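Local atomic coordinates of ileal bile acid-binding protein (Danio rerio, PDB entry 3ELX), a protein that binds bile acids such as cholate and probably carries them through the cytoplasm, as a member of the fatty-acid-binding protein family. Residues T42-N47 and F51-Y56; V63-I68 and S73-V78; G91-I96 and Q102-I107; E114-S119 and A125-T130. One frame throughout, in Å; residues are numbered along the deposited sequence.

Overall arrangement
The four contacts are spaced round one ten-stranded antiparallel barrel, each facing the cavity with one side and the outside with the other. Contacts 1, 3 and 4 are regular hairpins closed by backbone bonds. Contact 2 is the exception: its strands end the sheet and are linked through side chains and water. Contacts 1 and 2 share a seam, strand 50-57 beside 61-68, as contacts 3 and 4 do, 102-108 beside 111-119. Contact 4 is the most buried, holding an internal ion pair; contact 1 lines the cavity with aromatic rings, which L94 of contact 3 meets from across. Contact 3 carries its charged residues on the outer face, among waters.

Contact 1. Residues T42-N47 and F51-Y56; sequences TEIVQN and FTWTQY
I44 lies alongside W53 in a non-hydrogen-bonded pair of the hairpin, both pointing into the barrel. From CB of I44 two branches part. CG2 is directed at the edge of the F51 ring, 3.9 Å from F51 CD2, while CG1 passes over the indole fusion, 3.9 Å from W53 CD2. Beyond it CD1 settles over the six-membered ring, 3.6 Å from its centroid and 13° off the ring normal, a CH-pi contact. This reach depends on CG1 being anti to the carbonyl carbon of I44 (chi1 -52°). Further along, Q46 CG covers one face of F51 in the same manner, 3.8 Å from the F51 ring centroid. At the other end a water in the plane of the indole takes the N-H of W53 NE1 at 2.9 Å, accepts from Q55 NE2, and is hydrogen-bonded to T42 OG1. A leucine in place of W53 would probably leave I44 CD1 without the flat surface it rests on and this water without one of its donors. On the outer face, Y56 OH donates to E43 OE1 at 2.8 Å, carboxylate and ring being only 25° from coplanar; E43 is extended throughout, which carries its tip that far. Backbone bonds pair E43 with T54 and V45 with T52. Q55 is a cholate-binding residue. Strand 61-68 continues the sheet beyond 50-57, the F67 ring meeting that of F51, while strand 8-16 flanks 41-47; across the cavity L94 of strand 93-97 and E114 of strand 111-119 pack on W53.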
loop_
_atom_site.group_PDB
_atom_site.type_symbol
_atom_site.label_atom_id
_atom_site.label_comp_id
_atom_site.label_asym_id
_atom_site.label_seq_id
_atom_site.Cartn_x
_atom_site.Cartn_y
_atom_site.Cartn_z
ATOM N N THR A 42 0.558 9.222 0.815
ATOM C CA THR A 42 0.969 8.309 1.873
ATOM C C THR A 42 1.872 9.058 2.832
ATOM O O THR A 42 2.824 9.710 2.408
ATOM C CB THR A 42 1.755 7.112 1.289
ATOM O OG1 THR A 42 0.918 6.375 0.393
ATOM C CG2 THR A 42 2.211 6.177 2.389
ATOM N N GLU A 43 1.580 8.960 4.123
ATOM C CA GLU A 43 2.451 9.512 5.146
ATOM C C GLU A 43 3.038 8.356 5.952
ATOM O O GLU A 43 2.296 7.505 6.457
ATOM C CB GLU A 43 1.657 10.442 6.050
ATOM C CG GLU A 43 2.461 11.080 7.151
ATOM C CD GLU A 43 1.582 11.858 8.113
ATOM O OE1 GLU A 43 0.333 11.715 8.060
ATOM O OE2 GLU A 43 2.146 12.614 8.922
ATOM N N ILE A 44 4.361 8.332 6.065
ATOM C CA ILE A 44 5.020 7.259 6.816
ATOM C C ILE A 44 5.906 7.831 7.916
ATOM O O ILE A 44 6.663 8.776 7.690
ATOM C CB ILE A 44 5.852 6.325 5.908
ATOM C CG1 ILE A 44 4.999 5.817 4.739
ATOM C CG2 ILE A 44 6.413 5.131 6.729
ATOM C CD1 ILE A 44 5.814 5.308 3.569
ATOM N N VAL A 45 5.782 7.259 9.117
ATOM C CA VAL A 45 6.736 7.503 10.189
ATOM C C VAL A 45 7.382 6.159 10.497
ATOM O O VAL A 45 6.699 5.205 10.906
ATOM C CB VAL A 45 6.083 8.127 11.455
ATOM C CG1 VAL A 45 7.139 8.328 12.537
ATOM C CG2 VAL A 45 5.414 9.457 11.123
ATOM N N GLN A 46 8.680 6.068 10.237
ATOM C CA GLN A 46 9.424 4.839 10.457
ATOM C C GLN A 46 10.454 5.093 11.550
ATOM O O GLN A 46 11.342 5.942 11.393
ATOM C CB GLN A 46 10.127 4.392 9.178
ATOM C CG GLN A 46 11.001 3.179 9.396
ATOM C CD GLN A 46 11.909 2.837 8.226
ATOM O OE1 GLN A 46 12.529 1.773 8.223
ATOM N NE2 GLN A 46 12.019 3.735 7.247
ATOM N N ASN A 47 10.306 4.376 12.659
ATOM C CA ASN A 47 11.287 4.404 13.725
ATOM C C ASN A 47 11.842 2.990 13.873
ATOM O O ASN A 47 11.313 2.157 14.611
ATOM C CB ASN A 47 10.661 4.944 15.018
ATOM C CG ASN A 47 10.192 6.400 14.889
ATOM O OD1 ASN A 47 10.719 7.178 14.095
ATOM N ND2 ASN A 47 9.188 6.762 15.673
ATOM N N PHE A 51 6.610 1.046 12.331
ATOM C CA PHE A 51 6.024 1.888 11.274
ATOM C C PHE A 51 4.632 2.377 11.630
ATOM O O PHE A 51 3.831 1.632 12.203
ATOM C CB PHE A 51 5.862 1.106 9.967
ATOM C CG PHE A 51 7.137 0.849 9.232
ATOM C CD1 PHE A 51 7.988 -0.174 9.633
ATOM C CD2 PHE A 51 7.463 1.600 8.099
ATOM C CE1 PHE A 51 9.162 -0.434 8.945
ATOM C CE2 PHE A 51 8.644 1.339 7.393
ATOM C CZ PHE A 51 9.489 0.325 7.813
ATOM N N THR A 52 4.344 3.622 11.256
ATOM C CA THR A 52 2.973 4.135 11.215
ATOM C C THR A 52 2.751 4.569 9.776
ATOM O O THR A 52 3.447 5.461 9.276
ATOM C CB THR A 52 2.770 5.335 12.158
ATOM O OG1 THR A 52 3.126 4.960 13.493
ATOM C CG2 THR A 52 1.311 5.812 12.122
ATOM N N TRP A 53 1.783 3.940 9.124
ATOM C CA TRP A 53 1.625 4.066 7.680
ATOM C C TRP A 53 0.220 4.573 7.405
ATOM O O TRP A 53 -0.748 3.868 7.654
ATOM C CB TRP A 53 1.823 2.685 7.057
ATOM C CG TRP A 53 2.118 2.704 5.596
ATOM C CD1 TRP A 53 1.271 3.062 4.584
ATOM C CD2 TRP A 53 3.357 2.335 4.977
ATOM N NE1 TRP A 53 1.909 2.936 3.368
ATOM C CE2 TRP A 53 3.189 2.493 3.586
ATOM C CE3 TRP A 53 4.589 1.873 5.465
ATOM C CZ2 TRP A 53 4.207 2.205 2.673
ATOM C CZ3 TRP A 53 5.608 1.600 4.556
ATOM C CH2 TRP A 53 5.406 1.773 3.176
ATOM N N THR A 54 0.117 5.804 6.909
ATOM C CA THR A 54 -1.181 6.462 6.740
ATOM C C THR A 54 -1.449 6.756 5.269
ATOM O O THR A 54 -0.586 7.287 4.568
ATOM C CB THR A 54 -1.219 7.770 7.571
ATOM O OG1 THR A 54 -0.954 7.471 8.950
ATOM C CG2 THR A 54 -2.565 8.450 7.462
ATOM N N GLN A 55 -2.639 6.389 4.803
ATOM C CA GLN A 55 -3.026 6.638 3.416
ATOM C C GLN A 55 -4.289 7.474 3.390
ATOM O O GLN A 55 -5.271 7.171 4.080
ATOM C CB GLN A 55 -3.264 5.330 2.642
ATOM C CG GLN A 55 -2.044 4.426 2.587
ATOM C CD GLN A 55 -2.373 3.065 2.010
ATOM O OE1 GLN A 55 -3.376 2.455 2.370
ATOM N NE2 GLN A 55 -1.525 2.580 1.118
ATOM N N TYR A 56 -4.263 8.517 2.566
ATOM C CA TYR A 56 -5.359 9.458 2.464
ATOM C C TYR A 56 -6.206 9.174 1.232
ATOM O O TYR A 56 -5.967 9.712 0.147
ATOM C CB TYR A 56 -4.808 10.888 2.451
ATOM C CG TYR A 56 -4.143 11.266 3.758
ATOM C CD1 TYR A 56 -4.869 11.875 4.776
ATOM C CD2 TYR A 56 -2.784 11.001 3.984
ATOM C CE1 TYR A 56 -4.280 12.224 5.985
ATOM C CE2 TYR A 56 -2.177 11.351 5.194
ATOM C CZ TYR A 56 -2.932 11.960 6.195
ATOM O OH TYR A 56 -2.362 12.301 7.413
HETATM O O HOH W 1 0.832 3.777 0.754
HETATM O O HOH W 2 6.008 4.688 13.799
#

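Contact 2. Residues V63-I68 and S73-V78; sequences VTNKFI and SDMETV. With EDO (1,2-ethanediol), chain B.
The side-chain amide of N65 does here what a backbone peptide does in an ordinary sheet: it grips both polar backbone atoms of E76. N65 OD1 accepts from E76 N at 2.7 Å, in the carbonyl plane and on a lone pair, while N65 ND2 donates to E76 O at 3.0 Å, with that oxygen only 2° out of the amide plane. The paired bonds hold the amide flat and fix which way round it lies. Its second N-H goes to a 1,2-ethanediol, ND2 to O2 of the diol 3.2 Å, probably from the crystallisation liquor. A leucine here would probably leave E76 N and E76 O without these partners and remove the direct link in mid-gap. No backbone bond joins the segments, whose axes approach only to 6.2 Å. A water fills in between K66 N and D74 O, 2.7 Å from D74 O, and S73 OG takes the amide hydrogen of I68 N at 3.1 Å while also hydrogen-bonded to K71 O. On the cavity side M75 SD sits oblique to the F67 ring, 5.1 Å from its centroid, in a Met-aromatic contact; F67 reaches inward with CG held between its backbone N and carbonyl carbon (chi1 58°). V63 CG2 packs near the backbone of V78, a residue that binds cholate. Strand 61-68 is hydrogen-bonded to 50-57 on its other flank, and 73-76 to 82-90. Such a side-chain- and water-bridged opening between the fourth and fifth strands is the familiar gap in the fatty-acid-binding protein barrel.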
loop_
_atom_site.group_PDB
_atom_site.type_symbol
_atom_site.label_atom_id
_atom_site.label_comp_id
_atom_site.label_asym_id
_atom_site.label_seq_id
_atom_site.Cartn_x
_atom_site.Cartn_y
_atom_site.Cartn_z
ATOM N N VAL A 63 -6.633 5.707 6.164
ATOM C CA VAL A 63 -6.332 4.341 6.590
ATOM C C VAL A 63 -4.973 4.397 7.252
ATOM O O VAL A 63 -4.012 4.782 6.614
ATOM C CB VAL A 63 -6.304 3.366 5.398
ATOM C CG1 VAL A 63 -5.916 1.948 5.853
ATOM C CG2 VAL A 63 -7.650 3.339 4.703
ATOM N N THR A 64 -4.910 4.024 8.527
ATOM C CA THR A 64 -3.645 3.997 9.254
ATOM C C THR A 64 -3.350 2.598 9.763
ATOM O O THR A 64 -4.181 1.975 10.435
ATOM C CB THR A 64 -3.662 4.978 10.442
ATOM O OG1 THR A 64 -3.916 6.294 9.950
ATOM C CG2 THR A 64 -2.324 4.995 11.165
ATOM N N ASN A 65 -2.165 2.111 9.426
ATOM C CA ASN A 65 -1.675 0.846 9.952
ATOM C C ASN A 65 -0.422 1.084 10.751
ATOM O O ASN A 65 0.503 1.743 10.282
ATOM C CB ASN A 65 -1.417 -0.157 8.834
ATOM C CG ASN A 65 -2.670 -0.909 8.449
ATOM O OD1 ASN A 65 -3.364 -1.433 9.315
ATOM N ND2 ASN A 65 -2.980 -0.940 7.163
ATOM N N LYS A 66 -0.428 0.568 11.976
ATOM C CA LYS A 66 0.734 0.604 12.851
ATOM C C LYS A 66 1.207 -0.825 13.038
ATOM O O LYS A 66 0.442 -1.705 13.473
ATOM C CB LYS A 66 0.390 1.235 14.201
ATOM C CG LYS A 66 0.038 2.699 14.090
ATOM C CD LYS A 66 -0.597 3.223 15.368
ATOM C CE LYS A 66 0.399 3.973 16.241
ATOM N NZ LYS A 66 1.521 3.119 16.716
ATOM N N PHE A 67 2.456 -1.064 12.658
ATOM C CA PHE A 67 3.017 -2.403 12.765
ATOM C C PHE A 67 4.483 -2.358 13.133
ATOM O O PHE A 67 5.162 -1.362 12.873
ATOM C CB PHE A 67 2.803 -3.205 11.474
ATOM C CG PHE A 67 3.394 -2.571 10.242
ATOM C CD1 PHE A 67 2.619 -1.733 9.434
ATOM C CD2 PHE A 67 4.721 -2.825 9.869
ATOM C CE1 PHE A 67 3.164 -1.141 8.271
ATOM C CE2 PHE A 67 5.267 -2.251 8.708
ATOM C CZ PHE A 67 4.497 -1.408 7.913
ATOM N N ILE A 68 4.955 -3.428 13.763
ATOM C CA ILE A 68 6.386 -3.603 14.019
ATOM C C ILE A 68 6.831 -4.806 13.209
ATOM O O ILE A 68 6.269 -5.899 13.345
ATOM C CB ILE A 68 6.684 -3.810 15.527
ATOM C CG1 ILE A 68 6.250 -2.558 16.303
ATOM C CG2 ILE A 68 8.171 -4.122 15.743
ATOM C CD1 ILE A 68 6.195 -2.748 17.803
ATOM N N SER A 73 0.968 -7.739 14.751
ATOM C CA SER A 73 0.443 -6.379 14.845
ATOM C C SER A 73 -1.001 -6.308 14.396
ATOM O O SER A 73 -1.378 -6.931 13.408
ATOM C CB SER A 73 1.271 -5.431 13.973
ATOM O OG SER A 73 2.633 -5.417 14.367
ATOM N N ASP A 74 -1.804 -5.547 15.133
ATOM C CA ASP A 74 -3.174 -5.271 14.728
ATOM C C ASP A 74 -3.152 -4.349 13.517
ATOM O O ASP A 74 -2.539 -3.276 13.559
ATOM C CB ASP A 74 -3.941 -4.601 15.874
ATOM C CG ASP A 74 -4.173 -5.536 17.055
ATOM O OD1 ASP A 74 -4.379 -6.749 16.842
ATOM O OD2 ASP A 74 -4.162 -5.052 18.209
ATOM N N MET A 75 -3.806 -4.773 12.438
ATOM C CA MET A 75 -3.875 -3.977 11.210
ATOM C C MET A 75 -5.290 -3.935 10.640
ATOM O O MET A 75 -6.189 -4.615 11.137
ATOM C CB MET A 75 -2.871 -4.500 10.178
ATOM C CG MET A 75 -1.412 -4.131 10.510
ATOM S SD MET A 75 -0.200 -4.898 9.423
ATOM C CE MET A 75 -0.127 -6.535 10.059
ATOM N N GLU A 76 -5.481 -3.110 9.614
ATOM C CA GLU A 76 -6.779 -2.967 8.963
ATOM C C GLU A 76 -6.575 -2.917 7.451
ATOM O O GLU A 76 -5.565 -2.417 6.951
ATOM C CB GLU A 76 -7.507 -1.696 9.453
ATOM C CG GLU A 76 -8.969 -1.569 9.013
ATOM C CD GLU A 76 -9.465 -0.117 8.958
ATOM O OE1 GLU A 76 -9.144 0.612 7.978
ATOM O OE2 GLU A 76 -10.205 0.287 9.887
ATOM N N THR A 77 -7.539 -3.460 6.720
ATOM C CA THR A 77 -7.522 -3.359 5.272
ATOM C C THR A 77 -8.105 -2.010 4.868
ATOM O O THR A 77 -8.771 -1.346 5.665
ATOM C CB THR A 77 -8.364 -4.467 4.626
ATOM O OG1 THR A 77 -9.742 -4.280 4.974
ATOM C CG2 THR A 77 -7.909 -5.839 5.097
ATOM N N VAL A 78 -7.872 -1.620 3.619
ATOM C CA VAL A 78 -8.467 -0.408 3.051
ATOM C C VAL A 78 -10.001 -0.446 3.168
ATOM O O VAL A 78 -10.650 0.576 3.417
ATOM C CB VAL A 78 -8.043 -0.236 1.567
ATOM C CG1 VAL A 78 -8.683 0.995 0.959
ATOM C CG2 VAL A 78 -6.514 -0.161 1.442
HETATM C C1 EDO B . 0.498 -0.281 2.945
HETATM O O1 EDO B . 0.072 -1.214 2.274
HETATM C C2 EDO B . 0.470 -0.342 4.453
HETATM O O2 EDO B . -0.862 -0.091 4.922
HETATM O O HOH W 3 -7.129 1.915 9.193
HETATM O O HOH W 4 -2.769 -0.666 13.025
#

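Contact 3. Residues G91-I96 and Q102-I107; sequences GGKLTI and QQTTEI
L94 and T105, and beyond them I96 and Q103, are the hydrogen-bonded pairs of an antiparallel hairpin in the barrel wall, strand 93-97 turning back into 102-108. This half is tight. L94 N reaches T105 O at 2.8 Å and I96 N reaches Q103 O at 2.8 Å, each bond returned in the other direction, and T104 CA comes to 3.1 Å from L94 O in a CA-H...O contact. All four side chains face the interior: L94, a cholate-binding residue, packs on F51 and W53 from across the cavity, T105 also meets W53, and Q103 turns at chi2 so that OE1 bonds S116 OG of strand 111-119. Towards G91 and G92 the pairing gives way to water. One water sits between G92 O and I107 N where a further backbone bond might be expected; another lies within hydrogen-bonding reach of G91 O and E106 OE1, with more acceptors about it than protons. The outer face is looser still. E106 takes the crowded first torsion (chi1 67°), its carboxylate coming against the aliphatic part of K93, with K93 CG 3.3 Å from E106 OE1. The charges themselves do not close: K93 NZ and E106 OE2 stay 4.2 Å apart, too far for a salt bridge, though the attraction probably still helps steady the lysine. Near I96, T95 CG2 touches the amide of Q102, whose NE2 bonds S97 OG. Bent at chi3 and chi4, the lysine runs alongside T104, and one water joins K93 NZ, at 3.1 Å, to T104 OG1, at 2.6 Å.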
loop_
_atom_site.group_PDB
_atom_site.type_symbol
_atom_site.label_atom_id
_atom_site.label_comp_id
_atom_site.label_asym_id
_atom_site.label_seq_id
_atom_site.Cartn_x
_atom_site.Cartn_y
_atom_site.Cartn_z
ATOM N N GLY A 91 16.076 -7.062 2.508
ATOM C CA GLY A 91 16.763 -6.159 1.585
ATOM C C GLY A 91 16.082 -4.821 1.365
ATOM O O GLY A 91 16.103 -4.289 0.248
ATOM N N GLY A 92 15.481 -4.276 2.423
ATOM C CA GLY A 92 14.817 -2.972 2.370
ATOM C C GLY A 92 13.381 -3.015 1.862
ATOM O O GLY A 92 12.704 -1.982 1.810
ATOM N N LYS A 93 12.924 -4.204 1.478
ATOM C CA LYS A 93 11.544 -4.395 0.989
ATOM C C LYS A 93 10.643 -4.993 2.068
ATOM O O LYS A 93 10.970 -6.033 2.651
ATOM C CB LYS A 93 11.508 -5.348 -0.212
ATOM C CG LYS A 93 12.289 -4.947 -1.454
ATOM C CD LYS A 93 12.216 -6.076 -2.486
ATOM C CE LYS A 93 11.034 -5.945 -3.455
ATOM N NZ LYS A 93 9.722 -5.550 -2.852
ATOM N N LEU A 94 9.521 -4.324 2.330
ATOM C CA LEU A 94 8.495 -4.836 3.244
ATOM C C LEU A 94 7.554 -5.759 2.502
ATOM O O LEU A 94 7.212 -5.490 1.350
ATOM C CB LEU A 94 7.669 -3.681 3.799
ATOM C CG LEU A 94 8.359 -2.731 4.774
ATOM C CD1 LEU A 94 7.484 -1.522 5.010
ATOM C CD2 LEU A 94 8.646 -3.434 6.091
ATOM N N THR A 95 7.134 -6.842 3.158
ATOM C CA THR A 95 6.060 -7.676 2.631
ATOM C C THR A 95 4.951 -7.731 3.668
ATOM O O THR A 95 5.166 -8.157 4.811
ATOM C CB THR A 95 6.532 -9.112 2.279
ATOM O OG1 THR A 95 7.507 -9.056 1.229
ATOM C CG2 THR A 95 5.353 -9.965 1.802
ATOM N N ILE A 96 3.771 -7.288 3.258
ATOM C CA ILE A 96 2.585 -7.366 4.095
ATOM C C ILE A 96 1.647 -8.341 3.414
ATOM O O ILE A 96 1.273 -8.154 2.250
ATOM C CB ILE A 96 1.870 -6.008 4.243
ATOM C CG1 ILE A 96 2.857 -4.931 4.716
ATOM C CG2 ILE A 96 0.674 -6.153 5.192
ATOM C CD1 ILE A 96 2.238 -3.538 4.849
ATOM N N GLN A 102 -0.948 -9.847 -1.763
ATOM C CA GLN A 102 0.377 -9.640 -1.184
ATOM C C GLN A 102 0.831 -8.239 -1.522
ATOM O O GLN A 102 0.658 -7.798 -2.659
ATOM C CB GLN A 102 1.378 -10.634 -1.776
ATOM C CG GLN A 102 1.179 -12.048 -1.274
ATOM C CD GLN A 102 1.277 -12.133 0.237
ATOM O OE1 GLN A 102 0.279 -12.375 0.921
ATOM N NE2 GLN A 102 2.479 -11.924 0.765
ATOM N N GLN A 103 1.389 -7.539 -0.538
ATOM C CA GLN A 103 1.885 -6.172 -0.763
ATOM C C GLN A 103 3.378 -6.130 -0.517
ATOM O O GLN A 103 3.829 -6.546 0.537
ATOM C CB GLN A 103 1.222 -5.211 0.223
ATOM C CG GLN A 103 1.637 -3.773 0.031
ATOM C CD GLN A 103 1.120 -3.234 -1.275
ATOM O OE1 GLN A 103 0.055 -3.628 -1.735
ATOM N NE2 GLN A 103 1.888 -2.352 -1.902
ATOM N N THR A 104 4.149 -5.638 -1.484
ATOM C CA THR A 104 5.583 -5.436 -1.259
ATOM C C THR A 104 5.875 -3.969 -1.461
ATOM O O THR A 104 5.367 -3.360 -2.398
ATOM C CB THR A 104 6.472 -6.261 -2.203
ATOM O OG1 THR A 104 6.338 -5.769 -3.542
ATOM C CG2 THR A 104 6.100 -7.723 -2.145
ATOM N N THR A 105 6.670 -3.395 -0.572
ATOM C CA THR A 105 6.937 -1.971 -0.656
ATOM C C THR A 105 8.402 -1.692 -0.385
ATOM O O THR A 105 8.995 -2.253 0.527
ATOM C CB THR A 105 6.029 -1.188 0.286
ATOM O OG1 THR A 105 4.656 -1.470 -0.056
ATOM C CG2 THR A 105 6.289 0.306 0.167
ATOM N N GLU A 106 8.978 -0.809 -1.187
ATOM C CA GLU A 106 10.367 -0.432 -0.980
ATOM C C GLU A 106 10.629 0.981 -1.463
ATOM O O GLU A 106 9.800 1.561 -2.161
ATOM C CB GLU A 106 11.313 -1.421 -1.672
ATOM C CG GLU A 106 11.244 -1.412 -3.195
ATOM C CD GLU A 106 12.357 -2.239 -3.832
ATOM O OE1 GLU A 106 13.453 -2.378 -3.234
ATOM O OE2 GLU A 106 12.136 -2.751 -4.947
ATOM N N ILE A 107 11.776 1.523 -1.065
ATOM C CA ILE A 107 12.257 2.771 -1.638
ATOM C C ILE A 107 13.259 2.397 -2.719
ATOM O O ILE A 107 14.251 1.716 -2.445
ATOM C CB ILE A 107 12.917 3.698 -0.591
ATOM C CG1 ILE A 107 11.962 3.991 0.579
ATOM C CG2 ILE A 107 13.394 4.998 -1.256
ATOM C CD1 ILE A 107 10.585 4.558 0.195
HETATM O O HOH W 5 15.230 -1.943 -1.208
HETATM O O HOH W 6 13.626 0.235 0.802
HETATM O O HOH W 7 8.080 -6.737 -5.235
#

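Contact 4. Residues E114-S119 and A125-T130; sequences ETSTAS and AVLVRT
E114-S119 and A125-T130 run antiparallel at 170°, their axes 4.6 Å apart, with three hydrogen-bonded pairs: E114 with R129, S116 with L127, A118 with A125. All six N-H...O bonds are short; E114 N meets R129 O (2.8 Å) nearly in line with the C=O bond, whereas A125 N comes to A118 O tilted 32° from the carbonyl plane. T115 CA and V126 CA add CA-H...O contacts between these bonds. On the inner face E114 and R129 lie side by side in a salt bridge, E114 OE2 to R129 NH1 2.8 Å. The carboxylate and guanidinium planes stand 76° apart, so the two groups do not meet as a flat, two-toothed pair, and the hydrogen bond within the bridge is weak. A bend at chi3 turns the guanidinium across toward E114, and R129 NH2 finds a second partner in T12 OG1. Though buried, each charge probably favours the ionised form of the other. Next along the face, S116 CB packs against L127 CB at 4.2 Å. The outer face, of threonines and valines, makes slighter contacts: T115 CG2 crosses V126 CG1 at 3.6 Å. Strand 102-108 flanks 111-119, Q103 and T105 packing on E114 and Q103 OE1 bonding S116 OG; strand 8-16 borders 124-133. Helix 18-24 covers the inner face toward the A118-A125 end, with F21 on S116, A118 and L127 and L24 on A125.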
loop_
_atom_site.group_PDB
_atom_site.type_symbol
_atom_site.label_atom_id
_atom_site.label_comp_id
_atom_site.label_asym_id
_atom_site.label_seq_id
_atom_site.Cartn_x
_atom_site.Cartn_y
_atom_site.Cartn_z
ATOM N N GLU A 114 5.254 0.560 -4.543
ATOM C CA GLU A 114 4.335 -0.334 -3.847
ATOM C C GLU A 114 3.707 -1.290 -4.845
ATOM O O GLU A 114 3.069 -0.856 -5.801
ATOM C CB GLU A 114 3.254 0.471 -3.142
ATOM C CG GLU A 114 3.800 1.372 -2.058
ATOM C CD GLU A 114 2.717 2.206 -1.413
ATOM O OE1 GLU A 114 2.042 1.694 -0.493
ATOM O OE2 GLU A 114 2.540 3.369 -1.832
ATOM N N THR A 115 3.914 -2.587 -4.632
ATOM C CA THR A 115 3.418 -3.597 -5.566
ATOM C C THR A 115 2.389 -4.484 -4.863
ATOM O O THR A 115 2.709 -5.126 -3.850
ATOM C CB THR A 115 4.575 -4.463 -6.094
ATOM O OG1 THR A 115 5.575 -3.641 -6.709
ATOM C CG2 THR A 115 4.068 -5.511 -7.100
ATOM N N SER A 116 1.171 -4.526 -5.405
ATOM C CA SER A 116 0.108 -5.379 -4.875
ATOM C C SER A 116 -0.124 -6.522 -5.863
ATOM O O SER A 116 -0.358 -6.291 -7.051
ATOM C CB SER A 116 -1.186 -4.583 -4.673
ATOM O OG SER A 116 -0.976 -3.372 -3.964
ATOM N N THR A 117 -0.059 -7.754 -5.368
ATOM C CA THR A 117 -0.128 -8.929 -6.227
ATOM C C THR A 117 -1.306 -9.787 -5.796
ATOM O O THR A 117 -1.355 -10.273 -4.666
ATOM C CB THR A 117 1.179 -9.720 -6.126
ATOM O OG1 THR A 117 2.261 -8.849 -6.484
ATOM C CG2 THR A 117 1.161 -10.946 -7.046
ATOM N N ALA A 118 -2.268 -9.941 -6.697
ATOM C CA ALA A 118 -3.435 -10.769 -6.420
ATOM C C ALA A 118 -3.546 -11.906 -7.428
ATOM O O ALA A 118 -3.010 -11.827 -8.534
ATOM C CB ALA A 118 -4.689 -9.927 -6.419
ATOM N N SER A 119 -4.248 -12.959 -7.036
ATOM C CA SER A 119 -4.321 -14.161 -7.845
ATOM C C SER A 119 -5.740 -14.717 -7.866
ATOM O O SER A 119 -6.378 -14.818 -6.821
ATOM C CB SER A 119 -3.349 -15.191 -7.271
ATOM O OG SER A 119 -3.599 -16.480 -7.777
ATOM N N ALA A 125 -3.083 -10.561 -11.166
ATOM C CA ALA A 125 -3.144 -9.135 -11.450
ATOM C C ALA A 125 -2.245 -8.409 -10.474
ATOM O O ALA A 125 -2.260 -8.692 -9.272
ATOM C CB ALA A 125 -4.561 -8.601 -11.366
ATOM N N VAL A 126 -1.468 -7.480 -11.017
ATOM C CA VAL A 126 -0.456 -6.753 -10.260
ATOM C C VAL A 126 -0.652 -5.246 -10.419
ATOM O O VAL A 126 -0.702 -4.724 -11.545
ATOM C CB VAL A 126 0.970 -7.122 -10.716
ATOM C CG1 VAL A 126 2.007 -6.370 -9.888
ATOM C CG2 VAL A 126 1.207 -8.626 -10.607
ATOM N N LEU A 127 -0.785 -4.567 -9.288
ATOM C CA LEU A 127 -0.811 -3.113 -9.244
ATOM C C LEU A 127 0.553 -2.615 -8.768
ATOM O O LEU A 127 1.035 -3.024 -7.711
ATOM C CB LEU A 127 -1.903 -2.628 -8.294
ATOM C CG LEU A 127 -1.885 -1.167 -7.848
ATOM C CD1 LEU A 127 -2.071 -0.208 -9.022
ATOM C CD2 LEU A 127 -2.960 -0.941 -6.779
ATOM N N VAL A 128 1.175 -1.751 -9.565
ATOM C CA VAL A 128 2.415 -1.102 -9.160
ATOM C C VAL A 128 2.186 0.397 -9.057
ATOM O O VAL A 128 1.845 1.046 -10.041
ATOM C CB VAL A 128 3.573 -1.355 -10.158
ATOM C CG1 VAL A 128 4.865 -0.724 -9.638
ATOM C CG2 VAL A 128 3.774 -2.850 -10.426
ATOM N N ARG A 129 2.364 0.935 -7.854
ATOM C CA ARG A 129 2.229 2.374 -7.620
ATOM C C ARG A 129 3.583 2.953 -7.266
ATOM O O ARG A 129 4.291 2.407 -6.428
ATOM C CB ARG A 129 1.256 2.636 -6.469
ATOM C CG ARG A 129 -0.196 2.258 -6.752
ATOM C CD ARG A 129 -1.153 2.740 -5.640
ATOM N NE ARG A 129 -0.737 4.025 -5.090
ATOM C CZ ARG A 129 -0.129 4.184 -3.916
ATOM N NH1 ARG A 129 0.114 3.142 -3.132
ATOM N NH2 ARG A 129 0.229 5.394 -3.519
ATOM N N THR A 130 3.945 4.065 -7.903
ATOM C CA THR A 130 5.209 4.725 -7.625
ATOM C C THR A 130 4.881 6.137 -7.162
ATOM O O THR A 130 4.181 6.859 -7.862
ATOM C CB THR A 130 6.091 4.786 -8.885
ATOM O OG1 THR A 130 6.364 3.451 -9.331
ATOM C CG2 THR A 130 7.405 5.507 -8.586
#